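Local coordinates for protein prolyl oligopeptidase (Galerina marginata, PDB 5N4B) that cleaves peptide bonds after prolyl residues and macrocyclises peptide precursors in the biosynthesis of amanitin toxins, at residues A[11-16]-A[53-58]; A[205-210]-A[264-269]; A[273-278]-A[288-293]; A[655-660]-A[689-694]. The protein carries 1 engineered substitution. All coordinates share one frame; numbering follows the deposited sequence.

Interaction 1: A[11-16]-A[53-58]; sequences NYPSTR and TAQADL
Gln55 NE2 lies against the CG-CD bond of Pro13, 3.6 Å from Pro13 CD. The same nitrogen is hydrogen-bonded to Gln678 OE1 on helix 668-680, which ties the amide down on its polar side. The glutamine chain bends at its second torsion (chi2 -71°). This bend brings the amide against the proline ring.

Three residues of helix 46-64, all within 53-58, receive the loop. Ala54 CB meets the proline ring 3.8 Å from Pro13 CG. Leu58 reaches it with one methyl group, its CD2 at 4.1 Å from Pro13 CD. That same methyl lies 3.8 Å from Tyr12 CD1, at the edge of the ring and near its plane. Leu58 CG is turned opposite its own backbone nitrogen (chi1 -176°), and its CD2 branch extends toward both loop residues. The two side chains Tyr12 and Leu58 are about perpendicular.

Tyr12 OH is held by the backbone nitrogen of Leu688, the first residue of strand 688-693. Further along, Thr15 OG1 donates to Pro13 O at 2.9 Å. The hydroxyl stands above the carbonyl plane, about 55° out of it. This internal bond spans an extended stretch and turns the threonine hydroxyl back onto the proline carbonyl.

The two segments share no hydrogen bond. The proline has no backbone N-H to offer, and its ring is met by a methyl group, an amide and a leucine branch. Cohesion here is van der Waals contact at the protein surface, while the polar ends of Tyr12 and Gln55 bind the loop and the helix separately to the hydrolase part of the chain.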
loop_
_atom_site.group_PDB
_atom_site.type_symbol
_atom_site.label_atom_id
_atom_site.label_comp_id
_atom_site.label_asym_id
_atom_site.label_seq_id
_atom_site.Cartn_x
_atom_site.Cartn_y
_atom_site.Cartn_z
ATOM N N ASN A 11 10.795 -10.221 -33.514
ATOM C CA ASN A 11 12.187 -9.841 -33.298
ATOM C C ASN A 11 12.540 -9.802 -31.825
ATOM O O ASN A 11 13.268 -8.907 -31.359
ATOM C CB ASN A 11 12.479 -8.482 -33.918
ATOM C CG ASN A 11 12.437 -8.517 -35.419
ATOM O OD1 ASN A 11 13.170 -9.284 -36.055
ATOM N ND2 ASN A 11 11.554 -7.710 -36.005
ATOM N N TYR A 12 12.033 -10.769 -31.065
ATOM C CA TYR A 12 12.288 -10.732 -29.652
ATOM C C TYR A 12 13.631 -11.379 -29.349
ATOM O O TYR A 12 14.188 -12.154 -30.168
ATOM C CB TYR A 12 11.158 -11.433 -28.891
ATOM C CG TYR A 12 9.843 -10.714 -29.033
ATOM C CD1 TYR A 12 9.674 -9.423 -28.505
ATOM C CD2 TYR A 12 8.763 -11.304 -29.642
ATOM C CE1 TYR A 12 8.525 -8.739 -28.637
ATOM C CE2 TYR A 12 7.546 -10.611 -29.788
ATOM C CZ TYR A 12 7.429 -9.312 -29.255
ATOM O OH TYR A 12 6.264 -8.596 -29.376
ATOM N N PRO A 13 14.202 -11.047 -28.210
ATOM C CA PRO A 13 15.480 -11.631 -27.816
ATOM C C PRO A 13 15.476 -13.150 -27.782
ATOM O O PRO A 13 14.501 -13.804 -27.377
ATOM C CB PRO A 13 15.704 -11.047 -26.410
ATOM C CG PRO A 13 14.993 -9.751 -26.421
ATOM C CD PRO A 13 13.731 -10.069 -27.213
ATOM N N SER A 14 16.610 -13.712 -28.192
ATOM C CA SER A 14 16.847 -15.146 -28.090
ATOM C C SER A 14 16.787 -15.567 -26.628
ATOM O O SER A 14 17.475 -15.007 -25.780
ATOM C CB SER A 14 18.242 -15.424 -28.661
ATOM O OG SER A 14 18.615 -16.779 -28.469
ATOM N N THR A 15 15.922 -16.524 -26.331
ATOM C CA THR A 15 15.626 -16.913 -24.948
ATOM C C THR A 15 15.645 -18.427 -24.862
ATOM O O THR A 15 14.736 -19.093 -25.368
ATOM C CB THR A 15 14.290 -16.362 -24.494
ATOM O OG1 THR A 15 14.307 -14.960 -24.713
ATOM C CG2 THR A 15 14.046 -16.607 -23.005
ATOM N N ARG A 16 16.681 -18.959 -24.222
ATOM C CA ARG A 16 16.847 -20.395 -24.106
ATOM C C ARG A 16 15.645 -21.018 -23.429
ATOM O O ARG A 16 15.060 -20.438 -22.519
ATOM C CB ARG A 16 18.100 -20.674 -23.248
ATOM C CG ARG A 16 18.385 -22.143 -23.027
ATOM C CD ARG A 16 19.809 -22.309 -22.496
ATOM N NE ARG A 16 19.977 -21.738 -21.165
ATOM C CZ ARG A 16 19.767 -22.409 -20.035
ATOM N NH1 ARG A 16 19.393 -23.688 -20.055
ATOM N NH2 ARG A 16 19.937 -21.812 -18.880
ATOM N N THR A 53 19.000 -7.118 -20.285
ATOM C CA THR A 53 19.536 -5.995 -21.034
ATOM C C THR A 53 18.933 -5.944 -22.426
ATOM O O THR A 53 18.475 -4.890 -22.878
ATOM C CB THR A 53 21.062 -6.104 -21.103
ATOM O OG1 THR A 53 21.582 -5.994 -19.785
ATOM C CG2 THR A 53 21.638 -4.987 -21.976
ATOM N N ALA A 54 18.858 -7.104 -23.102
ATOM C CA ALA A 54 18.252 -7.162 -24.433
ATOM C C ALA A 54 16.773 -6.747 -24.390
ATOM O O ALA A 54 16.290 -6.026 -25.275
ATOM C CB ALA A 54 18.380 -8.552 -25.062
ATOM N N GLN A 55 16.038 -7.187 -23.372
ATOM C CA GLN A 55 14.629 -6.821 -23.306
ATOM C C GLN A 55 14.469 -5.334 -23.024
ATOM O O GLN A 55 13.635 -4.662 -23.637
ATOM C CB GLN A 55 13.946 -7.595 -22.185
ATOM C CG GLN A 55 13.743 -9.113 -22.422
ATOM C CD GLN A 55 12.694 -9.456 -23.463
ATOM O OE1 GLN A 55 11.932 -8.608 -23.925
ATOM N NE2 GLN A 55 12.687 -10.680 -23.850
ATOM N N ALA A 56 15.252 -4.809 -22.087
ATOM C CA ALA A 56 15.127 -3.409 -21.704
ATOM C C ALA A 56 15.536 -2.493 -22.857
ATOM O O ALA A 56 14.866 -1.471 -23.098
ATOM C CB ALA A 56 15.957 -3.120 -20.446
ATOM N N ASP A 57 16.535 -2.894 -23.631
ATOM C CA ASP A 57 16.957 -2.140 -24.807
ATOM C C ASP A 57 15.872 -2.154 -25.866
ATOM O O ASP A 57 15.596 -1.112 -26.484
ATOM C CB ASP A 57 18.255 -2.727 -25.386
ATOM C CG ASP A 57 19.509 -2.446 -24.527
ATOM O OD1 ASP A 57 19.449 -1.658 -23.546
ATOM O OD2 ASP A 57 20.571 -3.068 -24.856
ATOM N N LEU A 58 15.217 -3.309 -26.085
ATOM C CA LEU A 58 14.099 -3.370 -27.037
ATOM C C LEU A 58 12.969 -2.464 -26.604
ATOM O O LEU A 58 12.365 -1.754 -27.432
ATOM C CB LEU A 58 13.599 -4.810 -27.197
ATOM C CG LEU A 58 12.496 -5.086 -28.208
ATOM C CD1 LEU A 58 13.039 -4.911 -29.605
ATOM C CD2 LEU A 58 12.000 -6.488 -28.025
#

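Interaction 2: A[205-210]-A[264-269]; sequences TIIWTK and GADTSE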
loop_
_atom_site.group_PDB
_atom_site.type_symbol
_atom_site.label_atom_id
_atom_site.label_comp_id
_atom_site.label_asym_id
_atom_site.label_seq_id
_atom_site.Cartn_x
_atom_site.Cartn_y
_atom_site.Cartn_z
ATOM N N THR A 205 5.340 -1.903 13.007
ATOM C CA THR A 205 5.435 -0.511 13.424
ATOM C C THR A 205 6.501 -0.371 14.524
ATOM O O THR A 205 7.013 -1.363 15.052
ATOM C CB THR A 205 4.057 -0.054 13.947
ATOM O OG1 THR A 205 3.556 -1.010 14.879
ATOM C CG2 THR A 205 3.076 0.084 12.781
ATOM N N ILE A 206 6.815 0.878 14.865
ATOM C CA ILE A 206 7.618 1.217 16.038
ATOM C C ILE A 206 6.649 1.680 17.112
ATOM O O ILE A 206 5.922 2.665 16.905
ATOM C CB ILE A 206 8.624 2.326 15.710
ATOM C CG1 ILE A 206 9.641 1.861 14.663
ATOM C CG2 ILE A 206 9.302 2.851 16.951
ATOM C CD1 ILE A 206 10.486 2.904 14.107
ATOM N N ILE A 207 6.673 1.011 18.287
ATOM C CA ILE A 207 5.691 1.247 19.351
ATOM C C ILE A 207 6.415 1.626 20.638
ATOM O O ILE A 207 6.978 0.779 21.323
ATOM C CB ILE A 207 4.802 0.023 19.552
ATOM C CG1 ILE A 207 4.021 -0.277 18.275
ATOM C CG2 ILE A 207 3.847 0.225 20.717
ATOM C CD1 ILE A 207 2.975 0.728 17.914
ATOM N N TRP A 208 6.389 2.901 20.996
ATOM C CA TRP A 208 6.982 3.330 22.244
ATOM C C TRP A 208 6.156 2.884 23.432
ATOM O O TRP A 208 4.924 2.868 23.393
ATOM C CB TRP A 208 7.052 4.849 22.297
ATOM C CG TRP A 208 8.126 5.477 21.394
ATOM C CD1 TRP A 208 7.987 5.851 20.074
ATOM C CD2 TRP A 208 9.473 5.807 21.763
ATOM N NE1 TRP A 208 9.168 6.367 19.599
ATOM C CE2 TRP A 208 10.094 6.353 20.607
ATOM C CE3 TRP A 208 10.227 5.692 22.936
ATOM C CZ2 TRP A 208 11.395 6.799 20.604
ATOM C CZ3 TRP A 208 11.550 6.124 22.921
ATOM C CH2 TRP A 208 12.120 6.667 21.780
ATOM N N THR A 209 6.853 2.569 24.522
ATOM C CA THR A 209 6.188 2.500 25.799
ATOM C C THR A 209 5.860 3.915 26.279
ATOM O O THR A 209 6.520 4.903 25.906
ATOM C CB THR A 209 7.020 1.715 26.806
ATOM O OG1 THR A 209 8.362 2.215 26.838
ATOM C CG2 THR A 209 7.031 0.224 26.461
ATOM N N LYS A 210 4.791 4.018 27.072
ATOM C CA LYS A 210 4.259 5.314 27.451
ATOM C C LYS A 210 5.124 6.043 28.469
ATOM O O LYS A 210 4.915 7.244 28.698
ATOM C CB LYS A 210 2.807 5.200 27.903
ATOM C CG LYS A 210 1.759 5.385 26.842
ATOM C CD LYS A 210 2.060 4.703 25.543
ATOM C CE LYS A 210 0.868 4.921 24.564
ATOM N NZ LYS A 210 1.053 4.294 23.212
ATOM N N GLY A 264 2.936 -8.028 15.950
ATOM C CA GLY A 264 2.766 -6.602 16.146
ATOM C C GLY A 264 2.482 -6.322 17.608
ATOM O O GLY A 264 2.233 -7.236 18.392
ATOM N N ALA A 265 2.522 -5.052 17.979
ATOM C CA ALA A 265 2.332 -4.631 19.350
ATOM C C ALA A 265 1.615 -3.315 19.425
ATOM O O ALA A 265 1.448 -2.595 18.436
ATOM C CB ALA A 265 3.672 -4.523 20.096
ATOM N N ASP A 266 1.103 -3.055 20.627
ATOM C CA ASP A 266 0.536 -1.749 20.970
ATOM C C ASP A 266 0.687 -1.563 22.476
ATOM O O ASP A 266 0.807 -2.539 23.226
ATOM C CB ASP A 266 -0.954 -1.651 20.598
ATOM C CG ASP A 266 -1.241 -0.999 19.211
ATOM O OD1 ASP A 266 -0.620 0.024 18.856
ATOM O OD2 ASP A 266 -2.143 -1.532 18.469
ATOM N N THR A 267 0.723 -0.313 22.921
ATOM C CA THR A 267 0.813 0.012 24.343
ATOM C C THR A 267 -0.319 0.963 24.722
ATOM O O THR A 267 -0.589 1.946 24.020
ATOM C CB THR A 267 2.143 0.628 24.713
ATOM O OG1 THR A 267 2.367 1.726 23.815
ATOM C CG2 THR A 267 3.267 -0.419 24.593
ATOM N N SER A 268 -0.997 0.653 25.814
ATOM C CA SER A 268 -2.097 1.501 26.244
ATOM C C SER A 268 -1.597 2.853 26.746
ATOM O O SER A 268 -0.513 2.972 27.327
ATOM C CB SER A 268 -2.949 0.806 27.291
ATOM O OG SER A 268 -2.231 0.684 28.507
ATOM N N GLU A 269 -2.430 3.872 26.540
ATOM C CA GLU A 269 -2.108 5.247 26.925
ATOM C C GLU A 269 -1.842 5.398 28.408
ATOM O O GLU A 269 -0.989 6.214 28.804
ATOM C CB GLU A 269 -3.257 6.184 26.544
ATOM C CG GLU A 269 -3.422 6.382 25.045
ATOM C CD GLU A 269 -2.186 6.992 24.372
ATOM O OE1 GLU A 269 -1.446 7.768 25.028
ATOM O OE2 GLU A 269 -1.959 6.671 23.177
HETATM O O HOH W 1 4.094 -3.452 16.053
HETATM O O HOH W 2 0.730 -1.630 16.051
#
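Thr267 OG1 joins two groups of the segment 205-210. It donates to Trp208 O at 2.8 Å, tilted 18° from the carbonyl plane, and accepts from Lys210 NZ at 2.9 Å. With chi1 at 52°, the hydroxyl sits between the backbone nitrogen and carbonyl carbon of Thr267 and faces both partners. Lys210 NZ also donates to Thr267 O at 3.0 Å, coming from above the carbonyl plane. The ammonium thus grips one threonine twice.

The charged contact is weaker. Glu269 OE2 is 3.8 Å from Lys210 NZ, a long salt bridge.

Two waters work at the other end. One links Thr205 OG1 to Ala265 N, the other links Thr205 OG1 to Ala265 O. The Thr205 side chain is about 12 Å from that of the active-site His699.

Ile207 packs by van der Waals contact. Its CG1 approaches Ala265 O at 3.5 Å, and its CG2 lies 4.0 Å from Thr267 CG2.

Strands 207-208 and 262-267 are the first strands of two successive four-stranded blades of the beta-propeller, so the contact holds one blade to the next. Each strand pairs within its own blade, Ile207 with Leu216 of strand 214-219 and Asp266 with Tyr275 of strand 273-279.

Interaction 3: A[273-278]-A[288-293]; sequences YLYLYQ and LWVAEL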
loop_
_atom_site.group_PDB
_atom_site.type_symbol
_atom_site.label_atom_id
_atom_site.label_comp_id
_atom_site.label_asym_id
_atom_site.label_seq_id
_atom_site.Cartn_x
_atom_site.Cartn_y
_atom_site.Cartn_z
ATOM N N TYR A 273 -1.100 -1.624 29.965
ATOM C CA TYR A 273 -1.146 -2.816 29.136
ATOM C C TYR A 273 -0.164 -2.737 27.985
ATOM O O TYR A 273 0.088 -1.668 27.412
ATOM C CB TYR A 273 -2.550 -3.022 28.560
ATOM C CG TYR A 273 -3.599 -3.358 29.557
ATOM C CD1 TYR A 273 -3.511 -4.506 30.319
ATOM C CD2 TYR A 273 -4.713 -2.553 29.681
ATOM C CE1 TYR A 273 -4.507 -4.847 31.195
ATOM C CE2 TYR A 273 -5.725 -2.861 30.590
ATOM C CZ TYR A 273 -5.594 -4.019 31.353
ATOM O OH TYR A 273 -6.619 -4.336 32.223
ATOM N N LEU A 274 0.380 -3.895 27.682
ATOM C CA LEU A 274 1.105 -4.188 26.455
ATOM C C LEU A 274 0.309 -5.243 25.701
ATOM O O LEU A 274 -0.022 -6.301 26.246
ATOM C CB LEU A 274 2.496 -4.723 26.793
ATOM C CG LEU A 274 3.340 -5.284 25.651
ATOM C CD1 LEU A 274 3.668 -4.223 24.685
ATOM C CD2 LEU A 274 4.611 -5.911 26.242
ATOM N N TYR A 275 0.079 -5.002 24.430
ATOM C CA TYR A 275 -0.658 -5.913 23.591
ATOM C C TYR A 275 0.244 -6.543 22.553
ATOM O O TYR A 275 1.097 -5.860 21.957
ATOM C CB TYR A 275 -1.753 -5.148 22.884
ATOM C CG TYR A 275 -2.692 -4.364 23.773
ATOM C CD1 TYR A 275 -3.690 -4.992 24.535
ATOM C CD2 TYR A 275 -2.617 -2.979 23.870
ATOM C CE1 TYR A 275 -4.549 -4.274 25.322
ATOM C CE2 TYR A 275 -3.517 -2.267 24.666
ATOM C CZ TYR A 275 -4.470 -2.938 25.383
ATOM O OH TYR A 275 -5.332 -2.188 26.145
ATOM N N LEU A 276 0.046 -7.852 22.318
ATOM C CA LEU A 276 0.765 -8.588 21.286
ATOM C C LEU A 276 -0.214 -9.163 20.297
ATOM O O LEU A 276 -1.157 -9.865 20.683
ATOM C CB LEU A 276 1.555 -9.731 21.905
ATOM C CG LEU A 276 2.351 -10.631 20.934
ATOM C CD1 LEU A 276 3.563 -9.947 20.396
ATOM C CD2 LEU A 276 2.735 -11.955 21.625
ATOM N N TYR A 277 0.019 -8.863 19.036
ATOM C CA TYR A 277 -0.726 -9.431 17.934
ATOM C C TYR A 277 0.161 -10.462 17.237
ATOM O O TYR A 277 1.386 -10.288 17.129
ATOM C CB TYR A 277 -1.075 -8.379 16.894
ATOM C CG TYR A 277 -1.791 -7.142 17.413
ATOM C CD1 TYR A 277 -3.047 -7.192 17.932
ATOM C CD2 TYR A 277 -1.202 -5.915 17.295
ATOM C CE1 TYR A 277 -3.669 -6.056 18.385
ATOM C CE2 TYR A 277 -1.833 -4.771 17.743
ATOM C CZ TYR A 277 -3.076 -4.850 18.268
ATOM O OH TYR A 277 -3.735 -3.683 18.667
ATOM N N GLN A 278 -0.437 -11.558 16.795
ATOM C CA GLN A 278 0.241 -12.565 15.981
ATOM C C GLN A 278 -0.532 -12.852 14.707
ATOM O O GLN A 278 -1.764 -12.972 14.725
ATOM C CB GLN A 278 0.434 -13.880 16.716
ATOM C CG GLN A 278 1.016 -13.686 18.132
ATOM C CD GLN A 278 1.365 -14.962 18.838
ATOM O OE1 GLN A 278 1.867 -15.925 18.234
ATOM N NE2 GLN A 278 1.090 -14.981 20.128
ATOM N N LEU A 288 -4.428 -12.157 19.869
ATOM C CA LEU A 288 -4.304 -10.966 20.697
ATOM C C LEU A 288 -4.070 -11.409 22.132
ATOM O O LEU A 288 -4.943 -12.031 22.754
ATOM C CB LEU A 288 -5.564 -10.094 20.604
ATOM C CG LEU A 288 -5.677 -8.963 21.645
ATOM C CD1 LEU A 288 -4.635 -7.966 21.387
ATOM C CD2 LEU A 288 -7.071 -8.361 21.636
ATOM N N TRP A 289 -2.871 -11.121 22.634
ATOM C CA TRP A 289 -2.504 -11.419 24.011
ATOM C C TRP A 289 -2.243 -10.104 24.733
ATOM O O TRP A 289 -1.861 -9.086 24.107
ATOM C CB TRP A 289 -1.277 -12.336 24.115
ATOM C CG TRP A 289 -1.418 -13.720 23.524
ATOM C CD1 TRP A 289 -2.520 -14.300 22.986
ATOM C CD2 TRP A 289 -0.367 -14.680 23.432
ATOM N NE1 TRP A 289 -2.215 -15.573 22.548
ATOM C CE2 TRP A 289 -0.903 -15.831 22.829
ATOM C CE3 TRP A 289 0.980 -14.660 23.800
ATOM C CZ2 TRP A 289 -0.145 -16.964 22.594
ATOM C CZ3 TRP A 289 1.757 -15.793 23.543
ATOM C CH2 TRP A 289 1.167 -16.932 22.977
ATOM N N VAL A 290 -2.472 -10.097 26.046
ATOM C CA VAL A 290 -2.413 -8.884 26.843
ATOM C C VAL A 290 -1.535 -9.116 28.048
ATOM O O VAL A 290 -1.776 -10.050 28.811
ATOM C CB VAL A 290 -3.819 -8.463 27.318
ATOM C CG1 VAL A 290 -3.731 -7.161 28.144
ATOM C CG2 VAL A 290 -4.770 -8.294 26.141
ATOM N N ALA A 291 -0.583 -8.239 28.267
ATOM C CA ALA A 291 0.268 -8.249 29.449
ATOM C C ALA A 291 0.012 -6.999 30.268
ATOM O O ALA A 291 -0.176 -5.900 29.726
ATOM C CB ALA A 291 1.755 -8.293 29.114
ATOM N N GLU A 292 0.077 -7.134 31.576
ATOM C CA GLU A 292 0.054 -5.997 32.477
ATOM C C GLU A 292 1.482 -5.514 32.705
ATOM O O GLU A 292 2.384 -6.312 33.016
ATOM C CB GLU A 292 -0.588 -6.417 33.795
ATOM C CG GLU A 292 -2.062 -6.723 33.684
ATOM C CD GLU A 292 -2.699 -6.973 35.023
ATOM O OE1 GLU A 292 -1.975 -7.418 35.932
ATOM O OE2 GLU A 292 -3.907 -6.716 35.161
ATOM N N LEU A 293 1.698 -4.217 32.526
ATOM C CA LEU A 293 2.969 -3.561 32.792
ATOM C C LEU A 293 2.899 -2.896 34.149
ATOM O O LEU A 293 1.914 -2.216 34.462
ATOM C CB LEU A 293 3.227 -2.459 31.762
ATOM C CG LEU A 293 3.403 -2.897 30.324
ATOM C CD1 LEU A 293 3.471 -1.700 29.403
ATOM C CD2 LEU A 293 4.589 -3.794 30.157
HETATM O O HOH W 3 -6.167 -6.587 33.560
#
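Val290 sets its two methyl groups against two tyrosines in the beta hairpin made by the second and third strands of one propeller blade. Val290 CG1 lies 3.4 Å from Tyr273 CD1. Val290 CG2 meets the edge of the next ring, 3.8 Å from Tyr275 CD1. With CG1 opposite the backbone nitrogen (chi1 -179°), the valine forks between the rings. Leu288 continues this face, its CD1 3.7 Å from Tyr277 CE1. Residues of strand 315-321, in the following blade, cover all three tyrosines.

The other face carries Leu274, Leu276, Trp289 and Ala291. Leu276 CD2 touches Trp289 CE3 at 3.9 Å, the side chains lying alongside each other. Gln278 NE2 stands over one indole face, with its amide plane 80° from the ring. Trp289 NE1 is bonded to Asn309.

The strands run antiparallel. Leu274 with Ala291 and Leu276 with Trp289 are the hydrogen-bonded pairs. Each pair makes two nearly straight bonds, all at 2.9 Å between backbone N and O.

At the polar edge, Glu292 runs beside Tyr273 and points the same way. A water bridges them, 2.7 Å from Tyr273 OH, and donates to Glu292 OE2 at 2.8 Å.

Interaction 4: A[655-660]-A[689-694]; sequences LITVNI and LIKIDK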
loop_
_atom_site.group_PDB
_atom_site.type_symbol
_atom_site.label_atom_id
_atom_site.label_comp_id
_atom_site.label_asym_id
_atom_site.label_seq_id
_atom_site.Cartn_x
_atom_site.Cartn_y
_atom_site.Cartn_z
ATOM N N LEU A 655 3.174 -3.615 -21.941
ATOM C CA LEU A 655 4.423 -3.076 -21.408
ATOM C C LEU A 655 4.471 -3.499 -19.955
ATOM O O LEU A 655 3.720 -2.991 -19.114
ATOM C CB LEU A 655 4.512 -1.577 -21.514
ATOM C CG LEU A 655 5.787 -0.980 -20.891
ATOM C CD1 LEU A 655 7.024 -1.430 -21.660
ATOM C CD2 LEU A 655 5.740 0.518 -20.888
ATOM N N ILE A 656 5.264 -4.507 -19.651
ATOM C CA ILE A 656 5.430 -5.007 -18.281
ATOM C C ILE A 656 6.546 -4.205 -17.638
ATOM O O ILE A 656 7.530 -3.864 -18.312
ATOM C CB ILE A 656 5.763 -6.515 -18.325
ATOM C CG1 ILE A 656 4.704 -7.274 -19.140
ATOM C CG2 ILE A 656 5.928 -7.062 -16.937
ATOM C CD1 ILE A 656 4.724 -8.758 -19.012
ATOM N N THR A 657 6.414 -3.875 -16.387
ATOM C CA THR A 657 7.470 -3.124 -15.700
ATOM C C THR A 657 7.796 -3.814 -14.387
ATOM O O THR A 657 6.895 -4.249 -13.667
ATOM C CB THR A 657 7.151 -1.615 -15.513
ATOM O OG1 THR A 657 6.123 -1.453 -14.544
ATOM C CG2 THR A 657 6.641 -0.993 -16.830
ATOM N N VAL A 658 9.091 -3.930 -14.091
ATOM C CA VAL A 658 9.551 -4.479 -12.833
ATOM C C VAL A 658 10.756 -3.707 -12.332
ATOM O O VAL A 658 11.457 -3.042 -13.087
ATOM C CB VAL A 658 9.881 -5.996 -12.873
ATOM C CG1 VAL A 658 8.662 -6.828 -13.274
ATOM C CG2 VAL A 658 11.083 -6.246 -13.774
ATOM N N ASN A 659 11.027 -3.875 -11.030
ATOM C CA ASN A 659 12.226 -3.381 -10.354
ATOM C C ASN A 659 13.057 -4.585 -9.957
ATOM O O ASN A 659 12.546 -5.513 -9.336
ATOM C CB ASN A 659 11.792 -2.549 -9.131
ATOM C CG ASN A 659 10.997 -1.278 -9.532
ATOM O OD1 ASN A 659 11.386 -0.577 -10.477
ATOM N ND2 ASN A 659 9.893 -0.982 -8.833
ATOM N N ILE A 660 14.330 -4.596 -10.357
ATOM C CA ILE A 660 15.155 -5.801 -10.223
ATOM C C ILE A 660 15.263 -6.281 -8.787
ATOM O O ILE A 660 15.324 -7.488 -8.551
ATOM C CB ILE A 660 16.528 -5.574 -10.871
ATOM C CG1 ILE A 660 17.247 -6.891 -11.144
ATOM C CG2 ILE A 660 17.395 -4.727 -9.984
ATOM C CD1 ILE A 660 16.583 -7.770 -12.163
ATOM N N LEU A 689 6.461 -6.178 -24.439
ATOM C CA LEU A 689 7.724 -5.603 -23.999
ATOM C C LEU A 689 7.841 -5.606 -22.477
ATOM O O LEU A 689 6.827 -5.689 -21.757
ATOM C CB LEU A 689 7.842 -4.148 -24.419
ATOM C CG LEU A 689 7.665 -3.907 -25.903
ATOM C CD1 LEU A 689 7.620 -2.410 -26.155
ATOM C CD2 LEU A 689 8.746 -4.589 -26.687
ATOM N N ILE A 690 9.072 -5.532 -21.963
ATOM C CA ILE A 690 9.311 -5.416 -20.523
ATOM C C ILE A 690 10.417 -4.409 -20.260
ATOM O O ILE A 690 11.464 -4.412 -20.932
ATOM C CB ILE A 690 9.599 -6.778 -19.845
ATOM C CG1 ILE A 690 9.734 -6.599 -18.332
ATOM C CG2 ILE A 690 10.861 -7.437 -20.440
ATOM C CD1 ILE A 690 9.712 -7.947 -17.613
ATOM N N LYS A 691 10.168 -3.539 -19.271
ATOM C CA LYS A 691 11.145 -2.610 -18.714
ATOM C C LYS A 691 11.611 -3.150 -17.375
ATOM O O LYS A 691 10.804 -3.641 -16.581
ATOM C CB LYS A 691 10.495 -1.251 -18.460
ATOM C CG LYS A 691 10.363 -0.411 -19.639
ATOM C CD LYS A 691 9.688 0.931 -19.261
ATOM C CE LYS A 691 10.488 1.745 -18.263
ATOM N NZ LYS A 691 9.928 3.107 -17.968
ATOM N N ILE A 692 12.905 -3.010 -17.094
ATOM C CA ILE A 692 13.536 -3.602 -15.923
ATOM C C ILE A 692 14.415 -2.527 -15.306
ATOM O O ILE A 692 15.504 -2.236 -15.827
ATOM C CB ILE A 692 14.355 -4.851 -16.264
ATOM C CG1 ILE A 692 13.452 -5.872 -16.987
ATOM C CG2 ILE A 692 14.923 -5.418 -14.965
ATOM C CD1 ILE A 692 14.113 -6.902 -17.849
ATOM N N ASP A 693 13.978 -1.951 -14.200
ATOM C CA ASP A 693 14.791 -0.944 -13.521
ATOM C C ASP A 693 15.863 -1.657 -12.709
ATOM O O ASP A 693 15.529 -2.419 -11.805
ATOM C CB ASP A 693 13.903 -0.070 -12.644
ATOM C CG ASP A 693 14.660 1.116 -12.000
ATOM O OD1 ASP A 693 15.897 1.051 -11.850
ATOM O OD2 ASP A 693 14.016 2.126 -11.633
ATOM N N LYS A 694 17.137 -1.394 -13.006
ATOM C CA LYS A 694 18.239 -2.149 -12.393
ATOM C C LYS A 694 18.820 -1.486 -11.147
ATOM O O LYS A 694 19.772 -2.015 -10.579
ATOM C CB LYS A 694 19.279 -2.453 -13.455
ATOM C CG LYS A 694 18.689 -3.514 -14.410
ATOM C CD LYS A 694 19.607 -3.965 -15.486
ATOM C CE LYS A 694 19.025 -5.195 -16.153
ATOM N NZ LYS A 694 19.878 -5.554 -17.288
#
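Leu689 O accepts from Ile656 N at 2.9 Å in this parallel pairing. Leu689 CB rests against Leu655 CD1. Ile690 turns to the other face of the sheet. Its CG1 is opposite its backbone nitrogen (chi1 -176°), and its CD1 ends 3.9 Å from Ile656 CG2.

Lys691 bonds through both backbone atoms, its N to Ile656 O at 2.8 Å and its O from Val658 N. Lys691 CG lies beside Leu655 CD1. Its ammonium leads away to Asp711 and Asp714. Ile692 lies alongside Val658, CG1 4.0 Å from Val658 CG2, and its CG2 is touched by Ile660 CD1.

Asp693 N donates to Val658 O, and Asp693 O accepts from Ile660 N. Asn659 OD1 approaches Asp693 CB at 3.4 Å, the amide and carboxylate planes 74° apart. Lys703 NZ reaches both residues, at Asn659 OD1 and Asp693 OD2, so one charge probably steadies both groups near the catalytic Asp662. At the end, Ile660 CG2 packs 3.6 Å from Lys694 CA.

Strands 653-659 and 688-693 are joined through helix 668-680 in a beta-alpha-beta unit of the alpha/beta-hydrolase fold. That helix covers Ile656 and Val658, while Ile690 and Ile692 meet helix 46-64. Leu655 and Leu689 face helix 705-722. Strand 598-602 continues the sheet beyond 653-659, and 688-693 is its last strand.

In the fold
Along the chain the four contacts come in series, and none nests in or crosses another. Interaction 1 closes the N-terminal loop onto helix 46-64. Interaction 2 closes a loop of about fifty residues and ties two propeller blades together. Interaction 3 is a short hairpin within the second of those blades. The two meet where Tyr277 OH bonds Asp266 OD2. Interaction 4 comes much later, closing a beta-alpha-beta unit of the hydrolase domain. It lies across the chain's centre from interactions 2 and 3, yet touches interaction 1: Gln55 CB packs on Ile690 CG2. Helix 46-64 thus packs on the outermost strand of the hydrolase sheet, far from the propeller contacts.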